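Side-chain contacts in phosphoethanolamine N-methyltransferase 1 (Haemonchus contortus, PDB 4KRG), which catalyses the S-adenosylmethionine-dependent N-methylation of phosphoethanolamine, probably opening the route to phosphocholine in this parasitic nematode: residues A[220-223]-A[224-228]; A[315-318]-A[319-323]; A[345-348]-A[349-352]. All blocks are in the same frame, centred on the assembly; numbering follows the deposited sequence.

Along the chain the contacts come in the order 1, 2, 3. Contact 1 lies on the short helix 220-226 and its exit, contact 2 along helix 314-321 and the turn that leaves it, and contact 3 in the turn from helix 332-345 into strand 350-354. Contact 3 touches both others, its centre about 10 Å from the centre of each, whereas contacts 1 and 2 do not meet (centres about 19 Å apart). I223 and R224 pack on R351, and A318 packs on V350. Strand 350-354 pairs with strands 324-329 and 208-218, so contact 3 probably sits at the junction between the half that holds S-adenosylhomocysteine and phosphoethanolamine and the later half of the chain.

Contact 1: A[220-223]-A[224-228]; sequences PTYI and RRCNN
The backbone oxygen of Y222 is gripped twice as helix 220-226 runs out. N228 N reaches Y222 O at 2.8 Å in a nearly straight bond, while the bond from C226 N to the same oxygen is weak and bent, at 3.2 Å. Earlier in the helix the pattern is regular: R224 N binds P220 O and R225 N binds T221 O, both at 3.0 Å. Proline suits position 220, in the first turn, where its missing N-H costs no helical bond.

The Y222 ring and the C226 thiol form a sulfur-aromatic contact one turn apart. SG sits 3.6 Å from Y222 CD1 and approaches the ring obliquely, 43° off its normal; with SG anti to the carbonyl carbon (chi1 -54°), the thiol is placed beside the ring. Y222 also packs on L41 and D45 of helix 38-50 and on W129. On another side of the helix R224 folds back, its chain bent at chi3 (-47°), and lays one guanidinium face over T221 CA while P220 CB lies at the edge of the guanidinium, 3.5 Å from NH1. The T221 hydroxyl is engaged chiefly by D48, with S44 as a second partner, and so ties the helix to helix 38-50.

I223 turns its CG1 branch to the carbonyl oxygen of N228, 3.4 Å from O. N228 itself bonds through ND2 to S166 O, and S166 lines the phosphoethanolamine pocket, so N228 belongs to a second shell. Just before N228, N227 takes the positive phi that asparagine tolerates well, and its N makes a weak bond to I223 O. A left-handed residue directly after the last turn, with the chain folding back onto late helical carbonyls, is a familiar way of ending an alpha helix.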
# COMPACT_ATOMS: atom_id res chain seq x y z
N PRO A 220 8.25 -0.00 7.04
CA PRO A 220 9.04 1.03 7.74
C PRO A 220 10.55 0.82 7.71
O PRO A 220 11.29 1.77 7.44
CB PRO A 220 8.51 0.95 9.18
CG PRO A 220 7.10 0.52 9.00
CD PRO A 220 7.11 -0.45 7.86
N THR A 221 11.00 -0.40 7.97
CA THR A 221 12.43 -0.73 7.94
C THR A 221 13.12 -0.41 6.61
O THR A 221 14.28 0.01 6.59
CB THR A 221 12.63 -2.22 8.26
OG1 THR A 221 12.11 -2.49 9.56
CG2 THR A 221 14.10 -2.60 8.22
N TYR A 222 12.41 -0.61 5.51
CA TYR A 222 12.99 -0.33 4.20
C TYR A 222 13.04 1.15 3.86
O TYR A 222 13.85 1.58 3.05
CB TYR A 222 12.32 -1.16 3.11
CG TYR A 222 12.98 -2.51 3.00
CD1 TYR A 222 14.03 -2.71 2.12
CD2 TYR A 222 12.59 -3.57 3.82
CE1 TYR A 222 14.66 -3.93 2.04
CE2 TYR A 222 13.22 -4.80 3.74
CZ TYR A 222 14.26 -4.97 2.84
OH TYR A 222 14.89 -6.18 2.75
N ILE A 223 12.18 1.94 4.49
CA ILE A 223 12.32 3.38 4.35
C ILE A 223 13.50 3.86 5.19
O ILE A 223 14.39 4.54 4.69
CB ILE A 223 11.05 4.13 4.75
CG1 ILE A 223 9.92 3.81 3.76
CG2 ILE A 223 11.31 5.63 4.80
CD1 ILE A 223 8.59 4.40 4.14
N ARG A 224 13.53 3.47 6.47
CA ARG A 224 14.54 4.00 7.38
C ARG A 224 15.95 3.61 7.00
O ARG A 224 16.87 4.43 7.08
CB ARG A 224 14.28 3.55 8.82
CG ARG A 224 13.03 4.10 9.45
CD ARG A 224 13.08 3.91 10.95
NE ARG A 224 13.48 2.55 11.32
CZ ARG A 224 12.64 1.52 11.34
NH1 ARG A 224 11.37 1.70 11.01
NH2 ARG A 224 13.07 0.32 11.70
N ARG A 225 16.13 2.36 6.60
CA ARG A 225 17.48 1.84 6.38
C ARG A 225 17.88 1.69 4.92
O ARG A 225 19.06 1.59 4.62
CB ARG A 225 17.64 0.52 7.13
CG ARG A 225 17.42 0.68 8.61
CD ARG A 225 17.66 -0.60 9.38
NE ARG A 225 17.53 -0.37 10.81
CZ ARG A 225 18.46 -0.67 11.71
NH1 ARG A 225 19.60 -1.24 11.33
NH2 ARG A 225 18.26 -0.41 13.00
N CYS A 226 16.91 1.67 4.02
CA CYS A 226 17.20 1.49 2.61
C CYS A 226 16.68 2.63 1.72
O CYS A 226 16.79 2.56 0.50
CB CYS A 226 16.66 0.15 2.13
SG CYS A 226 17.20 -1.26 3.11
N ASN A 227 16.14 3.66 2.35
CA ASN A 227 15.52 4.79 1.64
C ASN A 227 14.57 4.35 0.53
O ASN A 227 14.46 5.00 -0.51
CB ASN A 227 16.58 5.76 1.09
CG ASN A 227 17.14 6.69 2.15
OD1 ASN A 227 18.34 6.68 2.43
ND2 ASN A 227 16.26 7.50 2.75
N ASN A 228 13.89 3.23 0.77
CA ASN A 228 13.02 2.62 -0.22
C ASN A 228 11.58 2.58 0.27
O ASN A 228 11.27 1.88 1.24
CB ASN A 228 13.53 1.21 -0.54
CG ASN A 228 12.80 0.57 -1.70
OD1 ASN A 228 11.92 1.19 -2.32
ND2 ASN A 228 13.16 -0.67 -2.01

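Contact 2: A[315-318]-A[319-323]; sequences HLLA and EKFTC. With BOG (octyl beta-D-glucopyranoside), chain F.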
# COMPACT_ATOMS: atom_id res chain seq x y z
N HIS A 315 6.05 16.91 0.94
CA HIS A 315 7.48 17.06 1.04
C HIS A 315 7.85 18.48 1.45
O HIS A 315 8.71 18.68 2.30
CB HIS A 315 8.18 16.63 -0.25
CG HIS A 315 8.41 15.16 -0.33
ND1 HIS A 315 7.50 14.29 -0.91
CD2 HIS A 315 9.42 14.39 0.13
CE1 HIS A 315 7.95 13.06 -0.81
NE2 HIS A 315 9.12 13.08 -0.18
N LEU A 316 7.18 19.46 0.86
CA LEU A 316 7.41 20.85 1.24
C LEU A 316 6.95 21.11 2.67
O LEU A 316 7.58 21.85 3.42
CB LEU A 316 6.71 21.80 0.27
CG LEU A 316 6.90 23.28 0.58
CD1 LEU A 316 8.36 23.65 0.40
CD2 LEU A 316 6.02 24.12 -0.32
N LEU A 317 5.85 20.47 3.05
CA LEU A 317 5.36 20.57 4.42
C LEU A 317 6.43 20.11 5.39
O LEU A 317 6.84 20.85 6.27
CB LEU A 317 4.09 19.73 4.59
CG LEU A 317 3.33 19.98 5.88
CD1 LEU A 317 2.86 21.41 5.94
CD2 LEU A 317 2.14 19.03 5.98
N ALA A 318 6.91 18.88 5.22
CA ALA A 318 7.95 18.34 6.07
C ALA A 318 9.22 19.19 6.08
O ALA A 318 9.88 19.34 7.10
CB ALA A 318 8.29 16.92 5.66
N GLU A 319 9.57 19.74 4.92
CA GLU A 319 10.78 20.56 4.83
C GLU A 319 10.65 21.86 5.59
O GLU A 319 11.49 22.20 6.42
CB GLU A 319 11.14 20.86 3.37
CG GLU A 319 12.37 21.75 3.26
CD GLU A 319 12.66 22.22 1.86
OE1 GLU A 319 11.72 22.27 1.04
OE2 GLU A 319 13.84 22.54 1.57
N LYS A 320 9.58 22.60 5.31
CA LYS A 320 9.40 23.94 5.86
C LYS A 320 9.08 23.95 7.35
O LYS A 320 9.43 24.89 8.05
CB LYS A 320 8.33 24.70 5.08
CG LYS A 320 8.76 25.12 3.68
CD LYS A 320 9.91 26.12 3.72
CE LYS A 320 10.28 26.59 2.33
NZ LYS A 320 11.59 27.28 2.32
N PHE A 321 8.40 22.92 7.84
CA PHE A 321 8.02 22.91 9.24
C PHE A 321 8.77 21.87 10.08
O PHE A 321 8.46 21.68 11.26
CB PHE A 321 6.51 22.78 9.40
CG PHE A 321 5.75 23.94 8.81
CD1 PHE A 321 5.75 25.18 9.45
CD2 PHE A 321 5.07 23.81 7.61
CE1 PHE A 321 5.07 26.25 8.90
CE2 PHE A 321 4.39 24.89 7.06
CZ PHE A 321 4.39 26.11 7.71
N THR A 322 9.78 21.25 9.48
CA THR A 322 10.59 20.24 10.14
C THR A 322 9.72 19.24 10.87
O THR A 322 9.92 18.97 12.05
CB THR A 322 11.57 20.85 11.16
OG1 THR A 322 10.83 21.44 12.23
CG2 THR A 322 12.42 21.91 10.49
N CYS A 323 8.75 18.69 10.15
CA CYS A 323 7.78 17.79 10.74
C CYS A 323 7.72 16.49 9.95
O CYS A 323 8.19 16.42 8.83
CB CYS A 323 6.39 18.43 10.74
SG CYS A 323 5.66 18.66 9.10
C1 BOG F . 8.15 28.31 7.42
O1 BOG F . 7.93 28.73 6.12
C2 BOG F . 9.64 28.32 7.71
O2 BOG F . 10.27 27.35 6.89
C3 BOG F . 9.95 28.04 9.14
O3 BOG F . 11.38 28.22 9.35
C4 BOG F . 9.20 28.94 10.07
O4 BOG F . 9.40 28.52 11.44
C5 BOG F . 7.71 28.92 9.79
O5 BOG F . 7.40 29.19 8.37
C6 BOG F . 7.06 29.94 10.62
O6 BOG F . 6.10 29.33 11.43
C1' BOG F . 6.94 27.96 5.43
C2' BOG F . 6.88 28.36 3.93
C3' BOG F . 5.67 27.75 3.23
C4' BOG F . 5.40 26.39 3.37
C5' BOG F . 3.93 25.85 3.36
C6' BOG F . 3.77 24.65 2.41
C7' BOG F . 2.35 24.01 2.45
C8' BOG F . 2.38 22.56 2.11
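The F321 ring is approached obliquely on one side by a leucine methyl and on the other by the octyl glucoside of chain F, through its sugar oxygen and its alkyl chain. The methyl is L317 CD1, 3.7 Å from F321 CD2; the detergent brings its ring oxygen O5 to 3.8 Å from F321 CE1, and its chain passes CZ with C1' and CE2 with C5'. Leucine reaches the phenyl one turn on because its CG stands anti to the backbone N (chi1 -168°), which carries CD1 toward the end of the helix. I287 and V292, from loops, also pack on the phenyl group.

The detergent runs along the helix surface as well. Its tail meets L316 CD2 through C6' and K320 CG through C4', and its sugar hydroxyl O2 donates to K320 O at 2.8 Å. K320, bent at chi2 (-65°), lays its methylene part across L316, with CG 3.6 Å from L316 CD1; a long chain with a charged end suits this half-exposed ridge. E319 OE1 comes near the same methyl from another direction.

Helix 314-321 is the crossover between the parallel strands 297-302 and 324-329, a beta-alpha-beta unit consistent with the Rossmann-like methyltransferase fold. Its inner side is formed by L317 and A318, both against V325, and the small A318 lets V350 approach too.

At the C-terminal end the chain turns through T322, which has positive phi and whose OG1 donates to F321 O at 2.6 Å from above the carbonyl plane. A weak bond from C323 N to A318 O, 3.3 Å long, follows. C323 SG, in the crowded position between N and the carbonyl carbon, lies 4.2 Å from L317 CG, and C323 O is buried against A318 CB without a polar partner in the model.

Contact 3: A[345-348]-A[349-352]; sequences QKDQ and RVRF. With BOG (octyl beta-D-glucopyranoside), chain E.
D347 and V350 bracket a type I beta turn, closed by V350 N donating to D347 O at 3.1 Å. The turn follows K346, whose positive phi breaks the helix, and runs directly into strand 350-354. The D347 carboxylate folds over it: OD1 accepts R349 N at 3.0 Å, an Asx turn, and also R349 NE at 2.9 Å through its syn lone pair. R349 NH2 reaches OD2 at 2.6 Å, so the salt bridge is side-on, one nitrogen to each oxygen, with the two planes 24° apart. D347 CG stands anti to the backbone N (chi1 -174°), which turns the acid toward the residues ahead.

Helix 332-345 thus passes into a strand parallel to 324-329, a second crossover as in Rossmann-like folds. V350, a beta-branched residue well suited to a strand, is buried against H315 and A318.

R351 meets the turn from the strand. Its NE, at 2.7 Å, and NH2, at 2.9 Å, both bind Q348 O, arriving from opposite faces of the carbonyl plane; NH2 adds a weak bond to Q348 OE1. The tail end C8' of the chain E octyl glucoside lies over one face of this guanidinium, 3.5 Å from R351 CG.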
# COMPACT_ATOMS: atom_id res chain seq x y z
N GLN A 345 13.08 11.77 -3.55
CA GLN A 345 13.41 12.78 -2.55
C GLN A 345 14.22 12.22 -1.39
O GLN A 345 15.14 12.86 -0.89
CB GLN A 345 12.15 13.48 -2.05
CG GLN A 345 11.34 14.13 -3.16
CD GLN A 345 12.09 15.23 -3.88
OE1 GLN A 345 12.82 16.00 -3.27
NE2 GLN A 345 11.93 15.29 -5.20
N LYS A 346 13.88 11.01 -0.95
CA LYS A 346 14.56 10.38 0.18
C LYS A 346 14.54 11.25 1.44
O LYS A 346 15.58 11.46 2.06
CB LYS A 346 15.99 10.00 -0.20
CG LYS A 346 16.05 9.09 -1.40
CD LYS A 346 17.42 8.47 -1.60
CE LYS A 346 17.46 7.63 -2.88
NZ LYS A 346 17.10 8.44 -4.08
N ASP A 347 13.36 11.76 1.78
CA ASP A 347 13.11 12.40 3.07
C ASP A 347 12.27 11.42 3.88
O ASP A 347 11.07 11.26 3.64
CB ASP A 347 12.34 13.71 2.90
CG ASP A 347 12.19 14.47 4.21
OD1 ASP A 347 12.28 13.85 5.28
OD2 ASP A 347 11.97 15.71 4.16
N GLN A 348 12.91 10.77 4.86
CA GLN A 348 12.29 9.69 5.61
C GLN A 348 11.13 10.16 6.48
O GLN A 348 10.34 9.35 6.99
CB GLN A 348 13.34 8.95 6.45
CG GLN A 348 13.95 9.78 7.56
CD GLN A 348 13.14 9.75 8.85
OE1 GLN A 348 12.53 8.74 9.20
NE2 GLN A 348 13.13 10.87 9.57
N ARG A 349 11.02 11.47 6.66
CA ARG A 349 9.94 12.03 7.46
C ARG A 349 8.59 11.95 6.75
O ARG A 349 7.55 12.11 7.39
CB ARG A 349 10.26 13.48 7.81
CG ARG A 349 11.53 13.68 8.62
CD ARG A 349 11.83 15.14 8.76
NE ARG A 349 12.07 15.75 7.45
CZ ARG A 349 12.39 17.02 7.25
NH1 ARG A 349 12.53 17.86 8.28
NH2 ARG A 349 12.58 17.46 6.01
N VAL A 350 8.61 11.73 5.44
CA VAL A 350 7.39 11.75 4.64
C VAL A 350 6.96 10.33 4.29
O VAL A 350 7.75 9.55 3.76
CB VAL A 350 7.56 12.56 3.33
CG1 VAL A 350 6.28 12.53 2.52
CG2 VAL A 350 7.92 13.99 3.65
N ARG A 351 5.71 10.00 4.60
CA ARG A 351 5.18 8.66 4.36
C ARG A 351 3.82 8.76 3.68
O ARG A 351 3.09 9.72 3.89
CB ARG A 351 5.03 7.89 5.68
CG ARG A 351 6.25 7.91 6.58
CD ARG A 351 7.38 7.09 6.04
NE ARG A 351 8.61 7.28 6.80
CZ ARG A 351 8.99 6.55 7.84
NH1 ARG A 351 8.23 5.54 8.26
NH2 ARG A 351 10.13 6.82 8.45
N PHE A 352 3.49 7.77 2.86
CA PHE A 352 2.19 7.72 2.20
C PHE A 352 1.54 6.38 2.47
O PHE A 352 2.22 5.39 2.72
CB PHE A 352 2.33 7.90 0.68
CG PHE A 352 2.91 9.22 0.28
CD1 PHE A 352 2.08 10.29 -0.03
CD2 PHE A 352 4.29 9.40 0.24
CE1 PHE A 352 2.63 11.53 -0.39
CE2 PHE A 352 4.83 10.63 -0.12
CZ PHE A 352 4.00 11.69 -0.43
C1 BOG E . 1.78 9.91 17.04
O1 BOG E . 1.78 8.93 16.07
C2 BOG E . 1.77 9.30 18.43
O2 BOG E . 0.54 8.60 18.60
C3 BOG E . 1.88 10.37 19.46
O3 BOG E . 1.93 9.76 20.79
C4 BOG E . 3.09 11.22 19.25
O4 BOG E . 3.15 12.28 20.21
C5 BOG E . 3.09 11.81 17.85
O5 BOG E . 2.99 10.75 16.84
C6 BOG E . 4.32 12.57 17.60
O6 BOG E . 3.96 13.77 16.99
C1' BOG E . 1.08 9.32 14.89
C2' BOG E . 1.11 8.12 13.90
C3' BOG E . 2.53 7.66 13.61
C4' BOG E . 3.03 7.73 12.30
C5' BOG E . 4.55 7.99 12.10
C6' BOG E . 5.00 7.87 10.64
C7' BOG E . 4.96 9.21 9.87
C8' BOG E . 6.34 9.71 9.57